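Local atomic coordinates of probable aminotransferase (Pseudomonas aeruginosa, PDB entry 5YKR), a protein that belongs to the class-III aminotransferases, pyridoxal-phosphate-dependent proteins of fold type I, and assembles from two copies of its chain. Residues A67-I72 and Y77-L82; T199-E204 and G218-V223; V422-T425 and M430-T433. All blocks are in the same frame, centred on the assembly; numbering follows the deposited sequence.

How the interactions relate
Along the chain the three contacts follow in series, and none nests within or crosses another. Interaction 1 comes first and closes a beta hairpin between residues 67-72 and 77-82. Interaction 2 closes the helical connection from 199-204 to 218-223 at one edge of the seven-stranded sheet; its centre lies about 40 Å from that of interaction 1, across the chain's centre. Interaction 3, near the C terminus, closes the loop between 422-425 and 430-433 and returns to the hairpin, its centre about 9 Å from that of interaction 1, with probable backbone hydrogen bonds from Leu423 to Val78 and Phe80. Strand 76-79 neighbours 422-423 in a four-stranded sheet, whereas 430-432 belongs to another.

Interaction 1: residues A67-I72 and Y77-L82; sequences ARVTDI and YVDFAL
Asp71 and Tyr77 join beside the turn of a beta hairpin: the phenol OH donates to Asp71 OD2 over 2.7 Å. The carboxylate carbon lies at the edge of the ring, in its plane, yet the hydroxyl meets OD2 from above the carboxylate plane, the two planes being 66° apart. The first torsion of Asp71 (chi1 74°) sets its CG between the backbone N and the carbonyl carbon, which brings the carboxylate to the Tyr77 side; its other oxygen, OD1, accepts from Gln75 N within the turn. The ring of Tyr77 lies beside Val69, with Val69 O 3.5 Å from Tyr77 CD1.

Antiparallel pairing supports this arrangement. Val69 and Tyr77 form a hydrogen-bonded pair, Val69 N reaching Tyr77 O at 3.0 Å and Tyr77 N reaching Val69 O at 2.8 Å. Two residues along, past the non-hydrogen-bonded pair Arg68/Val78, Asp79 N donates to Ala67 O at 2.8 Å. Asp79 has its CG anti to the backbone N (chi1 -168°), which carries the carboxylate beside Val69, whose CG2 packs 3.6 Å from Asp79 OD2; that oxygen is hydrogen-bonded to His91 NE2. Asp79 OD1 accepts from Ala81 N (an Asx turn) and from Leu82 N (completing an Asx motif).

Strand 61-65 pairs with strand 68-71 through Thr70; on the face shared with Tyr77, Val69 packs on Val61 and on Leu110 of the second subunit. Beyond strand 76-79, the backbone of Val78 bonds to Gly421 and Leu423, and Val78 touches helix 439-456.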
loop_
_atom_site.group_PDB
_atom_site.type_symbol
_atom_site.label_atom_id
_atom_site.label_comp_id
_atom_site.label_asym_id
_atom_site.label_seq_id
_atom_site.Cartn_x
_atom_site.Cartn_y
_atom_site.Cartn_z
ATOM N N ALA A 67 -6.705 -13.856 -21.024
ATOM C CA ALA A 67 -7.954 -14.087 -20.292
ATOM C C ALA A 67 -8.166 -15.571 -19.938
ATOM O O ALA A 67 -9.282 -15.965 -19.645
ATOM C CB ALA A 67 -9.163 -13.565 -21.085
ATOM N N ARG A 68 -7.114 -16.374 -19.927
ATOM C CA ARG A 68 -7.195 -17.797 -19.619
ATOM C C ARG A 68 -6.528 -18.098 -18.309
ATOM O O ARG A 68 -5.419 -17.623 -18.041
ATOM C CB ARG A 68 -6.559 -18.629 -20.745
ATOM C CG ARG A 68 -7.386 -18.568 -22.032
ATOM C CD ARG A 68 -6.830 -19.416 -23.188
ATOM N NE ARG A 68 -7.114 -20.844 -23.047
ATOM C CZ ARG A 68 -6.660 -21.809 -23.854
ATOM N NH1 ARG A 68 -5.867 -21.552 -24.893
ATOM N NH2 ARG A 68 -7.000 -23.062 -23.604
ATOM N N VAL A 69 -7.191 -18.865 -17.469
ATOM C CA VAL A 69 -6.646 -19.314 -16.175
ATOM C C VAL A 69 -6.747 -20.833 -16.102
ATOM O O VAL A 69 -7.787 -21.361 -16.482
ATOM C CB VAL A 69 -7.433 -18.674 -15.032
ATOM C CG1 VAL A 69 -7.018 -19.224 -13.647
ATOM C CG2 VAL A 69 -7.253 -17.183 -15.081
ATOM N N THR A 70 -5.725 -21.492 -15.583
ATOM C CA THR A 70 -5.765 -22.910 -15.289
ATOM C C THR A 70 -5.495 -23.100 -13.812
ATOM O O THR A 70 -4.537 -22.534 -13.285
ATOM C CB THR A 70 -4.713 -23.691 -16.105
ATOM O OG1 THR A 70 -4.893 -23.453 -17.500
ATOM C CG2 THR A 70 -4.790 -25.160 -15.831
ATOM N N ASP A 71 -6.351 -23.846 -13.133
ATOM C CA ASP A 71 -6.177 -24.119 -11.705
ATOM C C ASP A 71 -5.327 -25.384 -11.452
ATOM O O ASP A 71 -4.926 -26.076 -12.377
ATOM C CB ASP A 71 -7.524 -24.104 -10.972
ATOM C CG ASP A 71 -8.401 -25.318 -11.234
ATOM O OD1 ASP A 71 -7.884 -26.334 -11.737
ATOM O OD2 ASP A 71 -9.603 -25.248 -10.858
ATOM N N ILE A 72 -5.073 -25.688 -10.192
ATOM C CA ILE A 72 -4.228 -26.816 -9.864
ATOM C C ILE A 72 -4.893 -28.163 -10.037
ATOM O O ILE A 72 -4.209 -29.177 -9.987
ATOM C CB ILE A 72 -3.601 -26.683 -8.458
ATOM C CG1 ILE A 72 -4.650 -26.669 -7.345
ATOM C CG2 ILE A 72 -2.662 -25.446 -8.384
ATOM C CD1 ILE A 72 -4.021 -26.843 -5.965
ATOM N N TYR A 77 -10.413 -21.903 -17.365
ATOM C CA TYR A 77 -11.415 -20.873 -17.275
ATOM C C TYR A 77 -11.121 -19.754 -18.260
ATOM O O TYR A 77 -9.943 -19.480 -18.549
ATOM C CB TYR A 77 -11.436 -20.246 -15.858
ATOM C CG TYR A 77 -11.539 -21.247 -14.734
ATOM C CD1 TYR A 77 -10.420 -21.907 -14.279
ATOM C CD2 TYR A 77 -12.766 -21.573 -14.162
ATOM C CE1 TYR A 77 -10.505 -22.893 -13.296
ATOM C CE2 TYR A 77 -12.859 -22.491 -13.135
ATOM C CZ TYR A 77 -11.727 -23.165 -12.702
ATOM O OH TYR A 77 -11.878 -24.103 -11.696
ATOM N N VAL A 78 -12.180 -19.099 -18.729
ATOM C CA VAL A 78 -12.077 -17.760 -19.267
ATOM C C VAL A 78 -12.359 -16.803 -18.092
ATOM O O VAL A 78 -13.268 -16.997 -17.272
ATOM C CB VAL A 78 -12.986 -17.416 -20.464
ATOM C CG1 VAL A 78 -14.356 -17.838 -20.249
ATOM C CG2 VAL A 78 -12.993 -15.929 -20.727
ATOM N N ASP A 79 -11.493 -15.797 -17.987
ATOM C CA ASP A 79 -11.461 -14.885 -16.848
ATOM C C ASP A 79 -12.012 -13.536 -17.218
ATOM O O ASP A 79 -11.366 -12.748 -17.955
ATOM C CB ASP A 79 -10.028 -14.801 -16.323
ATOM C CG ASP A 79 -9.933 -14.117 -14.981
ATOM O OD1 ASP A 79 -10.967 -13.624 -14.468
ATOM O OD2 ASP A 79 -8.795 -14.017 -14.441
ATOM N N PHE A 80 -13.221 -13.237 -16.690
ATOM C CA PHE A 80 -13.819 -11.909 -16.720
ATOM C C PHE A 80 -13.683 -11.128 -15.390
ATOM O O PHE A 80 -14.176 -10.002 -15.255
ATOM C CB PHE A 80 -15.326 -12.000 -17.117
ATOM C CG PHE A 80 -15.583 -12.380 -18.550
ATOM C CD1 PHE A 80 -15.461 -11.448 -19.543
ATOM C CD2 PHE A 80 -15.858 -13.680 -18.909
ATOM C CE1 PHE A 80 -15.686 -11.766 -20.862
ATOM C CE2 PHE A 80 -16.083 -14.011 -20.245
ATOM C CZ PHE A 80 -16.017 -13.058 -21.191
ATOM N N ALA A 81 -13.042 -11.782 -14.419
ATOM C CA ALA A 81 -12.742 -11.177 -13.106
ATOM C C ALA A 81 -11.450 -10.365 -13.115
ATOM O O ALA A 81 -11.375 -9.262 -12.551
ATOM C CB ALA A 81 -12.629 -12.287 -12.073
ATOM N N LEU A 82 -10.436 -10.945 -13.775
ATOM C CA LEU A 82 -9.158 -10.253 -14.060
ATOM C C LEU A 82 -8.580 -9.623 -12.785
ATOM O O LEU A 82 -8.269 -8.412 -12.733
ATOM C CB LEU A 82 -9.328 -9.257 -15.192
ATOM C CG LEU A 82 -9.695 -9.896 -16.534
ATOM C CD1 LEU A 82 -9.983 -8.821 -17.585
ATOM C CD2 LEU A 82 -8.580 -10.836 -17.015
#

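Interaction 2: residues T199-E204 and G218-V223; sequences TTRLVE and GDVAAV
This contact is a side-on salt bridge, Arg201 with Asp219, across a beta-alpha-beta connection of the seven-stranded sheet that forms the core of the large domain in this aminotransferase fold. Strand 200-203 is an outermost strand, and helix 208-215 carries the chain over to strand 220-225. The two strands run parallel but are not neighbours, since strand 158-162 lies between them; accordingly the closest CA atoms, those of Arg201 and Val220, are 8.0 Å apart, and side chains make the contact.

Two bonds fix the guanidinium. NE of Arg201 donates to Asp219 OD1 at 2.8 Å, with an N-H...O angle of 165°, while NH2 of Arg201 donates to Asp219 OD2, also at 2.8 Å. Each oxygen offers its syn lone pair, and both lie close to the guanidinium plane. The carboxylate is tilted 30° from that plane, so the fork is only slightly twisted. Arg201 runs extended from CG to NE, which carries the guanidinium out to Asp219. Asp219 turns its CG between the backbone N and the carbonyl carbon (chi1 58°), and the carboxylate thereby faces the arginine.

Lys158, on strand 158-162, adds a second salt bridge to Asp219 OD2, so two cationic side chains converge on one carboxylate and probably help keep it ionised. His217 also touches Arg201. At the guanidinium's edge, near its plane, the valine methyl packs on the last methylene of the arginine, with Arg201 CD 3.9 Å from Val220 CG2.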
loop_
_atom_site.group_PDB
_atom_site.type_symbol
_atom_site.label_atom_id
_atom_site.label_comp_id
_atom_site.label_asym_id
_atom_site.label_seq_id
_atom_site.Cartn_x
_atom_site.Cartn_y
_atom_site.Cartn_z
ATOM N N THR A 199 -15.250 14.070 10.635
ATOM C CA THR A 199 -14.435 13.918 9.428
ATOM C C THR A 199 -15.179 13.957 8.111
ATOM O O THR A 199 -14.553 14.177 7.071
ATOM C CB THR A 199 -13.680 12.572 9.449
ATOM O OG1 THR A 199 -14.600 11.498 9.534
ATOM C CG2 THR A 199 -12.773 12.485 10.671
ATOM N N THR A 200 -16.488 13.718 8.122
ATOM C CA THR A 200 -17.199 13.343 6.926
ATOM C C THR A 200 -18.584 13.977 6.857
ATOM O O THR A 200 -19.283 14.059 7.874
ATOM C CB THR A 200 -17.350 11.798 6.875
ATOM O OG1 THR A 200 -16.097 11.174 7.179
ATOM C CG2 THR A 200 -17.935 11.295 5.582
ATOM N N ARG A 201 -18.953 14.405 5.637
ATOM C CA ARG A 201 -20.334 14.747 5.301
ATOM C C ARG A 201 -20.772 13.787 4.200
ATOM O O ARG A 201 -20.064 13.582 3.214
ATOM C CB ARG A 201 -20.524 16.201 4.936
ATOM C CG ARG A 201 -20.262 17.159 6.092
ATOM C CD ARG A 201 -20.523 18.623 5.685
ATOM N NE ARG A 201 -20.272 19.562 6.786
ATOM C CZ ARG A 201 -21.100 19.728 7.813
ATOM N NH1 ARG A 201 -22.279 19.080 7.874
ATOM N NH2 ARG A 201 -20.782 20.554 8.766
ATOM N N LEU A 202 -21.900 13.135 4.401
ATOM C CA LEU A 202 -22.427 12.136 3.465
ATOM C C LEU A 202 -23.593 12.698 2.677
ATOM O O LEU A 202 -24.477 13.371 3.231
ATOM C CB LEU A 202 -22.840 10.912 4.232
ATOM C CG LEU A 202 -23.278 9.706 3.424
ATOM C CD1 LEU A 202 -22.143 9.195 2.524
ATOM C CD2 LEU A 202 -23.843 8.558 4.308
ATOM N N VAL A 203 -23.596 12.435 1.383
ATOM C CA VAL A 203 -24.645 12.817 0.459
ATOM C C VAL A 203 -24.981 11.650 -0.447
ATOM O O VAL A 203 -24.134 10.774 -0.647
ATOM C CB VAL A 203 -24.153 14.056 -0.367
ATOM C CG1 VAL A 203 -25.205 14.617 -1.229
ATOM C CG2 VAL A 203 -23.591 15.157 0.556
ATOM N N GLU A 204 -26.176 11.603 -1.001
ATOM C CA GLU A 204 -26.454 10.662 -2.103
ATOM C C GLU A 204 -25.906 11.255 -3.402
ATOM O O GLU A 204 -25.938 12.486 -3.632
ATOM C CB GLU A 204 -27.958 10.409 -2.302
ATOM C CG GLU A 204 -28.620 9.537 -1.254
ATOM C CD GLU A 204 -28.219 8.090 -1.226
ATOM O OE1 GLU A 204 -27.516 7.574 -2.115
ATOM O OE2 GLU A 204 -28.606 7.427 -0.240
ATOM N N GLY A 218 -18.989 25.308 4.950
ATOM C CA GLY A 218 -17.691 25.974 4.918
ATOM C C GLY A 218 -16.562 25.156 5.486
ATOM O O GLY A 218 -15.466 25.676 5.634
ATOM N N ASP A 219 -16.811 23.881 5.806
ATOM C CA ASP A 219 -15.842 23.031 6.488
ATOM C C ASP A 219 -15.425 21.816 5.662
ATOM O O ASP A 219 -14.825 20.877 6.231
ATOM C CB ASP A 219 -16.347 22.540 7.856
ATOM C CG ASP A 219 -17.638 21.774 7.792
ATOM O OD1 ASP A 219 -18.168 21.479 6.712
ATOM O OD2 ASP A 219 -18.147 21.461 8.891
ATOM N N VAL A 220 -15.683 21.852 4.348
ATOM C CA VAL A 220 -15.395 20.704 3.473
ATOM C C VAL A 220 -14.088 20.988 2.692
ATOM O O VAL A 220 -14.002 21.927 1.913
ATOM C CB VAL A 220 -16.540 20.424 2.518
ATOM C CG1 VAL A 220 -16.157 19.286 1.580
ATOM C CG2 VAL A 220 -17.804 20.052 3.327
ATOM N N ALA A 221 -13.094 20.146 2.913
ATOM C CA ALA A 221 -11.826 20.225 2.212
ATOM C C ALA A 221 -11.938 19.671 0.781
ATOM O O ALA A 221 -11.267 20.185 -0.151
ATOM C CB ALA A 221 -10.768 19.469 2.967
ATOM N N ALA A 222 -12.707 18.620 0.598
ATOM C CA ALA A 222 -12.773 17.924 -0.691
ATOM C C ALA A 222 -14.078 17.137 -0.834
ATOM O O ALA A 222 -14.633 16.681 0.177
ATOM C CB ALA A 222 -11.595 16.989 -0.849
ATOM N N VAL A 223 -14.443 16.915 -2.104
ATOM C CA VAL A 223 -15.411 15.916 -2.493
ATOM C C VAL A 223 -14.613 14.792 -3.148
ATOM O O VAL A 223 -13.871 15.047 -4.106
ATOM C CB VAL A 223 -16.468 16.449 -3.492
ATOM C CG1 VAL A 223 -17.349 15.329 -3.992
ATOM C CG2 VAL A 223 -17.304 17.552 -2.861
#

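Interaction 3: residues V422-T425 and M430-T433; sequences VLLT and MALT
Thr425 and Met430 meet through methyl groups: Thr425 CG2 lies 3.6 Å from Met430 CE and 3.7 Å from Met430 CG, the two side chains crossing at about a right angle. CG and CE of the methionine can both touch one methyl because its chain folds at the second torsion (chi2 94°), curling back past the sulfur. Thr425 sets OG1 anti to its N (chi1 -176°), which leaves CG2 to face the methionine while OG1 hydrogen-bonds to Asp84.

Alongside, Leu424 sends CD2 to within 3.5 Å of Met430 O and 4.1 Å of Ala431 CB. The same carbonyl serves a buried bridge: a water accepts from Thr425 N at 2.8 Å and donates to Met430 O at 2.7 Å, joining two segments that share no direct hydrogen bond.

Further out, the segments belong to different sheets. Leu423 makes backbone hydrogen bonds to Val78 and Phe80, and Leu432 also bonds to the Phe80 backbone, so that residue links both partners; Ala431 pairs with Val386 in the three-stranded sheet. Helix 407-418 backs Leu424 through His414 and Leu417.

Apolar side chains thus supply the touching surface, while the water satisfies one N-H and one C=O in a buried setting. The two segments meet through methyl packing and a single water, not through direct backbone pairing.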
loop_
_atom_site.group_PDB
_atom_site.type_symbol
_atom_site.label_atom_id
_atom_site.label_comp_id
_atom_site.label_asym_id
_atom_site.label_seq_id
_atom_site.Cartn_x
_atom_site.Cartn_y
_atom_site.Cartn_z
ATOM N N VAL A 422 -16.077 -20.256 -16.359
ATOM C CA VAL A 422 -16.079 -18.798 -16.494
ATOM C C VAL A 422 -15.906 -18.183 -15.086
ATOM O O VAL A 422 -16.717 -18.451 -14.174
ATOM C CB VAL A 422 -17.348 -18.273 -17.135
ATOM C CG1 VAL A 422 -17.389 -16.758 -17.059
ATOM C CG2 VAL A 422 -17.472 -18.768 -18.583
ATOM N N LEU A 423 -14.871 -17.374 -14.909
ATOM C CA LEU A 423 -14.682 -16.644 -13.664
ATOM C C LEU A 423 -15.217 -15.213 -13.739
ATOM O O LEU A 423 -14.869 -14.449 -14.626
ATOM C CB LEU A 423 -13.166 -16.558 -13.332
ATOM C CG LEU A 423 -12.467 -17.881 -13.109
ATOM C CD1 LEU A 423 -10.965 -17.714 -12.953
ATOM C CD2 LEU A 423 -13.051 -18.590 -11.916
ATOM N N LEU A 424 -15.988 -14.870 -12.742
ATOM C CA LEU A 424 -16.501 -13.535 -12.512
ATOM C C LEU A 424 -16.052 -13.112 -11.122
ATOM O O LEU A 424 -16.047 -13.931 -10.180
ATOM C CB LEU A 424 -18.026 -13.519 -12.556
ATOM C CG LEU A 424 -18.539 -13.926 -13.921
ATOM C CD1 LEU A 424 -20.005 -14.294 -13.786
ATOM C CD2 LEU A 424 -18.335 -12.832 -14.922
ATOM N N THR A 425 -15.703 -11.843 -10.946
ATOM C CA THR A 425 -15.268 -11.402 -9.646
ATOM C C THR A 425 -16.355 -11.592 -8.614
ATOM O O THR A 425 -17.525 -11.307 -8.897
ATOM C CB THR A 425 -14.747 -9.980 -9.666
ATOM O OG1 THR A 425 -14.245 -9.663 -8.360
ATOM C CG2 THR A 425 -15.808 -8.966 -10.047
ATOM N N MET A 430 -20.329 -8.154 -12.303
ATOM C CA MET A 430 -19.694 -7.490 -13.440
ATOM C C MET A 430 -18.858 -8.497 -14.239
ATOM O O MET A 430 -18.459 -9.526 -13.753
ATOM C CB MET A 430 -18.794 -6.280 -13.014
ATOM C CG MET A 430 -17.412 -6.625 -12.460
ATOM S SD MET A 430 -16.159 -6.603 -13.753
ATOM C CE MET A 430 -14.686 -6.955 -12.796
ATOM N N ALA A 431 -18.605 -8.129 -15.499
ATOM C CA ALA A 431 -17.629 -8.798 -16.360
ATOM C C ALA A 431 -16.816 -7.697 -17.023
ATOM O O ALA A 431 -17.345 -6.639 -17.417
ATOM C CB ALA A 431 -18.335 -9.611 -17.445
ATOM N N LEU A 432 -15.513 -7.952 -17.105
ATOM C CA LEU A 432 -14.570 -7.024 -17.667
ATOM C C LEU A 432 -13.867 -7.705 -18.851
ATOM O O LEU A 432 -13.378 -8.839 -18.713
ATOM C CB LEU A 432 -13.550 -6.681 -16.534
ATOM C CG LEU A 432 -12.522 -5.591 -16.825
ATOM C CD1 LEU A 432 -13.106 -4.223 -17.223
ATOM C CD2 LEU A 432 -11.669 -5.477 -15.599
ATOM N N THR A 433 -13.785 -7.001 -19.967
ATOM C CA THR A 433 -13.063 -7.503 -21.138
ATOM C C THR A 433 -11.656 -6.913 -21.192
ATOM O O THR A 433 -11.402 -5.845 -20.647
ATOM C CB THR A 433 -13.809 -7.161 -22.440
ATOM O OG1 THR A 433 -13.901 -5.750 -22.561
ATOM C CG2 THR A 433 -15.188 -7.749 -22.434
HETATM O O HOH W 1 -15.935 -10.231 -13.231
#